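Cell wall binding protein cwp8 (Peptoclostridium difficile, PDB 5J6Q) probably anchors itself to the cell wall as part of the S-layer, through a module built from three CWB2 repeats. Local coordinates at residues A[429-432]-A[433-436]; A[503-506]-A[507-511]; A[525-528]-A[529-532]; A[561-564]-A[565-569]. One frame throughout, in Å; residues are numbered along the deposited sequence.

In the fold
Each contact is local, made within a few successive residues, so none closes a large loop, and the four follow one another in series without nesting or crossing. Contact 1 joins helices 427-430 and 434-438 in the middle CWB2 range; the other three lie in the last. Contact 2 forms the end of helix 498-509, contact 3 the entry to helix 531-542, and contact 4 the end of helix 556-565 and the turn beyond it. Contact 1 packs on contact 2 through Ile433 and Tyr509, and on contact 3 through Met431 and Leu530, thereby joining two CWB2 ranges. Contacts 2 and 4 meet through Ile506 and Val561, while contact 3 stays about 16 Å from contact 4 at the nearest atoms.

Contact 1: residues A[429-432]-A[433-436]; sequences DAMS and ISAR
Ile433 docks on the carbonyl of Ala430 with both backbone and side chain. Its N donates to Ala430 O over 2.8 Å, nearly straight at 168°, but from above the carbonyl plane, 36° out of it. A branch methyl presses on the same oxygen: Ile433 CG2 lies 3.0 Å from Ala430 O. The first torsion explains this, since CG1 stands anti to the backbone N (chi1 -157°) and CG2 is left between N and the carbonyl carbon, facing back along the chain. One residue on, Ser434 N reaches Met431 O only weakly, at 3.4 Å.

Water completes the turn. One molecule donates to Met431 O at 2.8 Å and accepts from Ala435 N at 2.9 Å; a second links Ser432 O, 2.7 Å away, to Arg436 N in the same manner. Bonds that would join residues four apart in a regular helix are thus relayed through solvent where helix 427-430 passes to helix 434-438. The pair forms the helical part of a beta-alpha-beta crossover, between the neighbouring parallel strands 418-423 and 444-447 of the second CWB2 range.

Further out, the two serine hydroxyls are held by other parts of the chain, Ser432 OG by Asn502 ND2 and Ser434 OG by Leu326 O. Phe420 and Val505 press on Ile433, while Ala533 and Leu534 of helix 531-542 pack against Met431.

Contact 2: residues A[503-506]-A[507-511]; sequences AKVI and NKYYA
Val505 and Tyr509, one helical turn apart, make the tight side of this contact. Val505 O accepts a hydrogen bond from Tyr509 N at 2.9 Å, and the ring of the same tyrosine leans on that oxygen, its CD1 3.4 Å from Val505 O. Tyr509 CG sits beside its own N (chi1 -65°), which turns the ring back toward the preceding turn; there CD1 also reaches Val505 CG1 at 4.1 Å, the two side chains slanting across each other. Tyr510, the first residue to leave helical backbone angles, still donates from its N to Ile506 O at 3.2 Å, and its ring turns an edge to Ile506 CA, 3.9 Å from CD1. Ile433, from the middle CWB2 range, packs on Val505 and Tyr509, and Pro546 on Ile506 and Tyr510.

The other flank of helix 498-509 is looser and wet. A water donates to Lys504 O at 2.8 Å and takes a weak bond from Asn507 ND2. Both lysines are exposed but not idle: Lys504 NZ bonds Ala494 O and Lys508 NZ forms a salt bridge with Glu491. Lys508 lays CG over the centre of one face of the Tyr509 ring, 4.0 Å above its plane.

Val505 O also takes a weak bond from Lys508 N, so two N-H groups share one carbonyl near the helix end, the straighter from Tyr509, the charge of Lys508 going to Glu491.

Contact 3: residues A[525-528]-A[529-532]; sequences GGNG and QLVD. With SO4 (sulfate ion), chain D.
Gln529 folds back over the loop that leads to it. With CG beside its own N (chi1 -70°) and a second bend at chi2 (-60°), the chain lies along two glycine carbonyls: Gln529 CB is 3.4 Å from Gly526 O, and Gln529 CG is 4.0 Å from Gly525 O. The amide end is turned outward and used twice. Gln529 NE2 donates, almost straight, at 3.2 Å to O1 of a sulfate ion that probably came from the crystallisation medium, and OE1 accepts from Lys520 NZ, fixing the amide's rotation; Arg294 NE binds the same sulfate.

Gly528 and Asn527 supply the carbonyls of the tight turns beneath. Leu530 N donates to Asn527 O at 2.8 Å and Val531 N to Gly528 O at 3.2 Å, while Gln529 N uses Gly526 O at 3.0 Å. Each bond spans three residues and comes from above the carbonyl plane. Leu530 CB rests on Asn527 O, 3.2 Å away, and Val531 CG1 on Gly528 O, 3.3 Å away. The Asn527 side chain has other partners, OD1 taking a bond from Arg498 and ND2 giving one to Glu427.

Gly525 and Gly526 both have positive phi, and their bend turns the chain into the helix. Such a glycine-rich loop running through 3-10 turns forms the entry to helix 531-542, in the beta-alpha-beta crossover from strand 516-519 to its parallel neighbour 547-549 of a CWB2 sheet.

Contact 4: residues A[561-564]-A[565-569]; sequences VVEL and RLKNA. With SO4 (sulfate ion), chain G.
Arg565 doubles back beside its neighbour Leu564 to clasp a sulfate ion that is probably a crystallisation additive. Two bends in the chain, at chi2 (-78°) and chi3 (90°), bring the guanidinium round so that Leu564 CB lies over one face, 4.0 Å from Arg565 CZ. Sulfate O3 lies at the edge, in the guanidinium plane, and takes a nearly straight bond from Arg565 NH1 at 2.8 Å; NH2 to O3 and NH1 to O4 are weak. A water, also in that plane, accepts from NH1 and donates both to Leu564 O and to sulfate O4, tying the ion to the helix end. Asn507 of helix 498-509 packs against the arginine.

Helix 556-565 runs out here, in the connection from strand 547-549 to strand 572-575, parallel strands of one CWB2 sheet with strand 516-519 between them. Its closing bonds are Arg565 N to Val561 O at 2.7 Å and Leu566 N to Val562 O at 2.9 Å. Leu566 then leaves helical angles and begins a type I turn, closed by Ala569 N bonding Leu566 O at 2.9 Å.

On the inner side, Leu566 CD1 meets Val562 CG2 at 4.0 Å, and Ile591 packs against both. Glu563 and Lys567 run alongside each other, yet Glu563 OE1 stays 4.9 Å from Lys567 NZ. Lys567 instead curls over the backbone, its CD 3.1 Å from Glu563 O, with a weak bond from NZ.

Contact 1: residues A[429-432]-A[433-436]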
loop_
_atom_site.group_PDB
_atom_site.type_symbol
_atom_site.label_atom_id
_atom_site.label_comp_id
_atom_site.label_asym_id
_atom_site.label_seq_id
_atom_site.Cartn_x
_atom_site.Cartn_y
_atom_site.Cartn_z
ATOM N N ASP A 429 -10.327 -19.136 27.119
ATOM C CA ASP A 429 -9.589 -18.580 28.282
ATOM C C ASP A 429 -8.172 -19.042 28.234
ATOM O O ASP A 429 -7.250 -18.320 28.660
ATOM C CB ASP A 429 -10.119 -19.057 29.661
ATOM C CG ASP A 429 -11.404 -18.413 30.060
ATOM O OD1 ASP A 429 -11.752 -17.318 29.487
ATOM O OD2 ASP A 429 -12.073 -18.958 30.930
ATOM N N ALA A 430 -8.005 -20.278 27.781
ATOM C CA ALA A 430 -6.718 -20.943 27.733
ATOM C C ALA A 430 -5.761 -20.332 26.769
ATOM O O ALA A 430 -4.625 -20.102 27.166
ATOM C CB ALA A 430 -6.926 -22.402 27.398
ATOM N N MET A 431 -6.186 -20.067 25.502
ATOM C CA MET A 431 -5.393 -19.457 24.454
ATOM C C MET A 431 -4.618 -18.228 24.907
ATOM O O MET A 431 -3.613 -17.907 24.342
ATOM C CB MET A 431 -6.338 -18.979 23.402
ATOM C CG MET A 431 -5.660 -18.593 22.224
ATOM S SD MET A 431 -5.050 -20.102 21.390
ATOM C CE MET A 431 -6.599 -20.978 21.212
ATOM N N SER A 432 -5.124 -17.548 25.881
ATOM C CA SER A 432 -4.509 -16.377 26.446
ATOM C C SER A 432 -3.141 -16.659 27.170
ATOM O O SER A 432 -2.269 -15.762 27.291
ATOM C CB SER A 432 -5.545 -15.780 27.396
ATOM O OG SER A 432 -6.439 -14.899 26.727
ATOM N N ILE A 433 -2.937 -17.907 27.608
ATOM C CA ILE A 433 -1.707 -18.295 28.326
ATOM C C ILE A 433 -0.775 -19.100 27.434
ATOM O O ILE A 433 0.308 -19.416 27.878
ATOM C CB ILE A 433 -2.219 -19.073 29.604
ATOM C CG1 ILE A 433 -1.165 -19.042 30.719
ATOM C CG2 ILE A 433 -2.550 -20.536 29.237
ATOM C CD1 ILE A 433 -0.601 -17.643 31.066
ATOM N N SER A 434 -1.148 -19.441 26.147
ATOM C CA SER A 434 -0.221 -20.173 25.283
ATOM C C SER A 434 1.139 -19.482 25.090
ATOM O O SER A 434 2.117 -20.180 25.221
ATOM C CB SER A 434 -0.861 -20.429 23.911
ATOM O OG SER A 434 -1.876 -21.417 24.093
ATOM N N ALA A 435 1.214 -18.165 24.806
ATOM C CA ALA A 435 2.532 -17.572 24.566
ATOM C C ALA A 435 3.396 -17.717 25.833
ATOM O O ALA A 435 4.505 -18.120 25.736
ATOM C CB ALA A 435 2.394 -16.086 24.222
ATOM N N ARG A 436 2.833 -17.358 27.002
ATOM C CA ARG A 436 3.569 -17.374 28.263
ATOM C C ARG A 436 4.071 -18.763 28.530
ATOM O O ARG A 436 5.259 -18.890 28.894
ATOM C CB ARG A 436 2.657 -16.864 29.380
ATOM C CG ARG A 436 3.153 -17.193 30.748
ATOM C CD ARG A 436 4.401 -16.321 30.975
ATOM N NE ARG A 436 4.984 -16.556 32.279
ATOM C CZ ARG A 436 5.788 -15.686 32.899
ATOM N NH1 ARG A 436 6.283 -15.982 34.093
ATOM N NH2 ARG A 436 6.104 -14.513 32.326
HETATM O O HOH W 1 -1.126 -16.585 24.249
HETATM O O HOH W 2 0.380 -15.863 27.136
#

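Contact 2: residues A[503-506]-A[507-511]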
loop_
_atom_site.group_PDB
_atom_site.type_symbol
_atom_site.label_atom_id
_atom_site.label_comp_id
_atom_site.label_asym_id
_atom_site.label_seq_id
_atom_site.Cartn_x
_atom_site.Cartn_y
_atom_site.Cartn_z
ATOM N N ALA A 503 -7.307 -9.913 29.497
ATOM C CA ALA A 503 -6.746 -8.774 30.246
ATOM C C ALA A 503 -6.011 -9.246 31.506
ATOM O O ALA A 503 -4.911 -8.721 31.759
ATOM C CB ALA A 503 -7.825 -7.710 30.661
ATOM N N LYS A 504 -6.566 -10.219 32.342
ATOM C CA LYS A 504 -5.753 -10.661 33.550
ATOM C C LYS A 504 -4.430 -11.323 33.238
ATOM O O LYS A 504 -3.450 -11.079 33.975
ATOM C CB LYS A 504 -6.597 -11.575 34.463
ATOM C CG LYS A 504 -7.741 -10.730 35.059
ATOM C CD LYS A 504 -8.883 -11.546 35.704
ATOM C CE LYS A 504 -9.414 -10.788 36.941
ATOM N NZ LYS A 504 -10.043 -11.776 37.890
ATOM N N VAL A 505 -4.331 -12.165 32.138
ATOM C CA VAL A 505 -3.029 -12.758 31.794
ATOM C C VAL A 505 -2.023 -11.628 31.441
ATOM O O VAL A 505 -0.832 -11.655 31.882
ATOM C CB VAL A 505 -3.278 -13.681 30.564
ATOM C CG1 VAL A 505 -1.938 -14.185 29.924
ATOM C CG2 VAL A 505 -4.052 -14.884 31.022
ATOM N N ILE A 506 -2.497 -10.658 30.614
ATOM C CA ILE A 506 -1.639 -9.561 30.204
ATOM C C ILE A 506 -1.211 -8.756 31.464
ATOM O O ILE A 506 -0.026 -8.412 31.612
ATOM C CB ILE A 506 -2.309 -8.631 29.147
ATOM C CG1 ILE A 506 -2.430 -9.286 27.724
ATOM C CG2 ILE A 506 -1.413 -7.379 29.050
ATOM C CD1 ILE A 506 -3.691 -8.763 26.870
ATOM N N ASN A 507 -2.157 -8.508 32.416
ATOM C CA ASN A 507 -1.774 -7.681 33.593
ATOM C C ASN A 507 -0.734 -8.400 34.449
ATOM O O ASN A 507 0.136 -7.790 35.037
ATOM C CB ASN A 507 -2.981 -7.418 34.435
ATOM C CG ASN A 507 -2.821 -6.504 35.663
ATOM O OD1 ASN A 507 -2.335 -5.355 35.605
ATOM N ND2 ASN A 507 -3.295 -6.913 36.802
ATOM N N LYS A 508 -0.836 -9.680 34.504
ATOM C CA LYS A 508 0.059 -10.414 35.355
ATOM C C LYS A 508 1.427 -10.687 34.783
ATOM O O LYS A 508 2.411 -10.568 35.502
ATOM C CB LYS A 508 -0.562 -11.753 35.737
ATOM C CG LYS A 508 0.396 -12.514 36.694
ATOM C CD LYS A 508 -0.313 -13.844 37.301
ATOM C CE LYS A 508 0.751 -14.584 38.094
ATOM N NZ LYS A 508 0.279 -14.882 39.456
ATOM N N TYR A 509 1.522 -10.993 33.514
ATOM C CA TYR A 509 2.814 -11.373 33.040
ATOM C C TYR A 509 3.561 -10.474 32.096
ATOM O O TYR A 509 4.685 -10.881 31.778
ATOM C CB TYR A 509 2.631 -12.656 32.250
ATOM C CG TYR A 509 2.160 -13.813 33.112
ATOM C CD1 TYR A 509 0.918 -14.399 32.897
ATOM C CD2 TYR A 509 2.978 -14.363 34.085
ATOM C CE1 TYR A 509 0.506 -15.515 33.620
ATOM C CE2 TYR A 509 2.591 -15.499 34.805
ATOM C CZ TYR A 509 1.360 -16.069 34.562
ATOM O OH TYR A 509 0.990 -17.204 35.212
ATOM N N TYR A 510 3.005 -9.315 31.647
ATOM C CA TYR A 510 3.712 -8.706 30.553
ATOM C C TYR A 510 4.178 -7.321 30.757
ATOM O O TYR A 510 4.459 -6.652 29.768
ATOM C CB TYR A 510 2.811 -8.787 29.294
ATOM C CG TYR A 510 2.800 -10.205 28.744
ATOM C CD1 TYR A 510 1.727 -11.052 28.977
ATOM C CD2 TYR A 510 3.877 -10.682 28.001
ATOM C CE1 TYR A 510 1.736 -12.358 28.479
ATOM C CE2 TYR A 510 3.901 -11.968 27.508
ATOM C CZ TYR A 510 2.803 -12.819 27.754
ATOM O OH TYR A 510 2.824 -14.100 27.266
ATOM N N ALA A 511 4.332 -6.875 32.035
ATOM C CA ALA A 511 4.843 -5.563 32.300
ATOM C C ALA A 511 6.198 -5.449 31.514
ATOM O O ALA A 511 6.976 -6.419 31.492
ATOM C CB ALA A 511 5.071 -5.386 33.831
HETATM O O HOH W 3 -3.878 -10.252 36.663
#

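Contact 3: residues A[525-528]-A[529-532]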
loop_
_atom_site.group_PDB
_atom_site.type_symbol
_atom_site.label_atom_id
_atom_site.label_comp_id
_atom_site.label_asym_id
_atom_site.label_seq_id
_atom_site.Cartn_x
_atom_site.Cartn_y
_atom_site.Cartn_z
ATOM N N GLY A 525 -17.751 -15.994 14.396
ATOM C CA GLY A 525 -17.501 -17.253 13.726
ATOM C C GLY A 525 -17.187 -18.391 14.651
ATOM O O GLY A 525 -16.839 -19.454 14.160
ATOM N N GLY A 526 -17.274 -18.200 15.993
ATOM C CA GLY A 526 -17.042 -19.328 16.912
ATOM C C GLY A 526 -15.574 -19.577 17.266
ATOM O O GLY A 526 -14.655 -18.961 16.714
ATOM N N ASN A 527 -15.341 -20.509 18.208
ATOM C CA ASN A 527 -14.015 -20.876 18.750
ATOM C C ASN A 527 -12.978 -21.414 17.716
ATOM O O ASN A 527 -11.741 -21.215 17.907
ATOM C CB ASN A 527 -14.223 -21.822 19.913
ATOM C CG ASN A 527 -14.773 -21.070 21.160
ATOM O OD1 ASN A 527 -15.032 -19.844 21.120
ATOM N ND2 ASN A 527 -14.937 -21.707 22.309
ATOM N N GLY A 528 -13.441 -22.030 16.630
ATOM C CA GLY A 528 -12.524 -22.427 15.586
ATOM C C GLY A 528 -11.669 -21.244 15.127
ATOM O O GLY A 528 -10.538 -21.452 14.651
ATOM N N GLN A 529 -12.169 -19.958 15.319
ATOM C CA GLN A 529 -11.378 -18.801 14.857
ATOM C C GLN A 529 -10.157 -18.500 15.800
ATOM O O GLN A 529 -9.365 -17.602 15.528
ATOM C CB GLN A 529 -12.290 -17.557 14.732
ATOM C CG GLN A 529 -13.262 -17.708 13.549
ATOM C CD GLN A 529 -12.555 -17.871 12.243
ATOM O OE1 GLN A 529 -11.750 -17.074 11.838
ATOM N NE2 GLN A 529 -12.946 -18.904 11.517
ATOM N N LEU A 530 -10.042 -19.241 16.878
ATOM C CA LEU A 530 -8.908 -19.102 17.784
ATOM C C LEU A 530 -7.682 -19.741 17.164
ATOM O O LEU A 530 -6.561 -19.641 17.728
ATOM C CB LEU A 530 -9.228 -19.752 19.136
ATOM C CG LEU A 530 -10.213 -18.841 19.981
ATOM C CD1 LEU A 530 -10.542 -19.755 21.194
ATOM C CD2 LEU A 530 -9.534 -17.531 20.541
ATOM N N VAL A 531 -7.847 -20.359 15.976
ATOM C CA VAL A 531 -6.672 -21.042 15.393
ATOM C C VAL A 531 -5.535 -20.074 15.081
ATOM O O VAL A 531 -4.374 -20.442 15.191
ATOM C CB VAL A 531 -7.105 -21.798 14.114
ATOM C CG1 VAL A 531 -7.687 -20.787 13.106
ATOM C CG2 VAL A 531 -5.892 -22.545 13.508
ATOM N N ASP A 532 -5.854 -18.819 14.699
ATOM C CA ASP A 532 -4.773 -17.875 14.390
ATOM C C ASP A 532 -3.885 -17.618 15.667
ATOM O O ASP A 532 -2.656 -17.575 15.607
ATOM C CB ASP A 532 -5.372 -16.555 13.846
ATOM C CG ASP A 532 -5.915 -16.695 12.409
ATOM O OD1 ASP A 532 -5.624 -17.735 11.741
ATOM O OD2 ASP A 532 -6.588 -15.797 11.963
HETATM S S SO4 D . -10.767 -19.658 7.739
HETATM O O1 SO4 D . -11.878 -19.954 8.693
HETATM O O2 SO4 D . -11.242 -19.274 6.521
HETATM O O3 SO4 D . -9.960 -20.778 7.519
HETATM O O4 SO4 D . -9.904 -18.539 8.314
#

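Contact 4: residues A[561-564]-A[565-569]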
loop_
_atom_site.group_PDB
_atom_site.type_symbol
_atom_site.label_atom_id
_atom_site.label_comp_id
_atom_site.label_asym_id
_atom_site.label_seq_id
_atom_site.Cartn_x
_atom_site.Cartn_y
_atom_site.Cartn_z
ATOM N N VAL A 561 -5.453 -2.647 31.022
ATOM C CA VAL A 561 -4.197 -3.348 31.167
ATOM C C VAL A 561 -3.209 -3.032 30.099
ATOM O O VAL A 561 -1.954 -3.016 30.390
ATOM C CB VAL A 561 -4.299 -4.892 31.318
ATOM C CG1 VAL A 561 -5.405 -5.250 32.342
ATOM C CG2 VAL A 561 -4.507 -5.535 29.991
ATOM N N VAL A 562 -3.687 -2.801 28.845
ATOM C CA VAL A 562 -2.735 -2.481 27.831
ATOM C C VAL A 562 -2.057 -1.114 28.222
ATOM O O VAL A 562 -0.860 -0.947 28.058
ATOM C CB VAL A 562 -3.497 -2.455 26.462
ATOM C CG1 VAL A 562 -2.647 -1.744 25.411
ATOM C CG2 VAL A 562 -3.836 -3.901 25.991
ATOM N N GLU A 563 -2.875 -0.143 28.639
ATOM C CA GLU A 563 -2.419 1.179 29.045
ATOM C C GLU A 563 -1.368 1.041 30.169
ATOM O O GLU A 563 -0.407 1.774 30.146
ATOM C CB GLU A 563 -3.651 1.981 29.511
ATOM C CG GLU A 563 -3.394 3.201 30.333
ATOM C CD GLU A 563 -4.617 4.047 30.557
ATOM O OE1 GLU A 563 -4.604 5.160 30.078
ATOM O OE2 GLU A 563 -5.577 3.618 31.221
ATOM N N LEU A 564 -1.551 0.088 31.163
ATOM C CA LEU A 564 -0.560 -0.077 32.268
ATOM C C LEU A 564 0.652 -0.868 31.899
ATOM O O LEU A 564 1.774 -0.532 32.328
ATOM C CB LEU A 564 -1.191 -0.835 33.453
ATOM C CG LEU A 564 -2.280 -0.059 34.159
ATOM C CD1 LEU A 564 -2.916 -0.938 35.284
ATOM C CD2 LEU A 564 -1.574 1.235 34.712
ATOM N N ARG A 565 0.474 -1.932 31.079
ATOM C CA ARG A 565 1.585 -2.844 30.859
ATOM C C ARG A 565 2.337 -2.699 29.603
ATOM O O ARG A 565 3.459 -3.230 29.570
ATOM C CB ARG A 565 1.077 -4.356 30.883
ATOM C CG ARG A 565 0.327 -4.739 32.189
ATOM C CD ARG A 565 1.264 -5.014 33.353
ATOM N NE ARG A 565 1.477 -3.774 34.030
ATOM C CZ ARG A 565 1.196 -3.525 35.303
ATOM N NH1 ARG A 565 1.452 -2.333 35.812
ATOM N NH2 ARG A 565 0.662 -4.474 36.074
ATOM N N LEU A 566 1.809 -2.027 28.573
ATOM C CA LEU A 566 2.559 -2.211 27.290
ATOM C C LEU A 566 3.039 -0.970 26.690
ATOM O O LEU A 566 3.219 -0.839 25.489
ATOM C CB LEU A 566 1.567 -2.952 26.303
ATOM C CG LEU A 566 1.075 -4.262 26.871
ATOM C CD1 LEU A 566 0.067 -4.963 25.820
ATOM C CD2 LEU A 566 2.170 -5.277 27.150
ATOM N N LYS A 567 3.322 -0.039 27.561
ATOM C CA LYS A 567 3.836 1.267 27.239
ATOM C C LYS A 567 5.142 1.208 26.555
ATOM O O LYS A 567 5.497 2.157 25.868
ATOM C CB LYS A 567 3.923 2.072 28.540
ATOM C CG LYS A 567 3.190 3.320 28.489
ATOM C CD LYS A 567 1.734 3.054 28.317
ATOM C CE LYS A 567 1.160 4.278 27.708
ATOM N NZ LYS A 567 -0.000 4.728 28.463
ATOM N N ASN A 568 5.869 0.122 26.717
ATOM C CA ASN A 568 7.188 -0.077 26.071
ATOM C C ASN A 568 7.036 -0.753 24.669
ATOM O O ASN A 568 8.042 -0.867 23.991
ATOM C CB ASN A 568 8.082 -0.965 26.974
ATOM C CG ASN A 568 8.299 -0.271 28.360
ATOM O OD1 ASN A 568 8.806 0.856 28.427
ATOM N ND2 ASN A 568 7.793 -0.766 29.472
ATOM N N ALA A 569 5.777 -1.142 24.230
ATOM C CA ALA A 569 5.626 -1.854 22.959
ATOM C C ALA A 569 5.973 -0.958 21.770
ATOM O O ALA A 569 5.406 0.072 21.674
ATOM C CB ALA A 569 4.197 -2.375 22.804
HETATM S S SO4 G . 0.322 -0.942 38.504
HETATM O O1 SO4 G . 0.578 -0.269 39.878
HETATM O O2 SO4 G . -1.053 -1.071 38.246
HETATM O O3 SO4 G . 0.911 -2.280 38.560
HETATM O O4 SO4 G . 1.002 -0.114 37.497
HETATM O O HOH W 4 3.695 -2.188 34.230
HETATM O O HOH W 5 1.945 0.399 35.084
#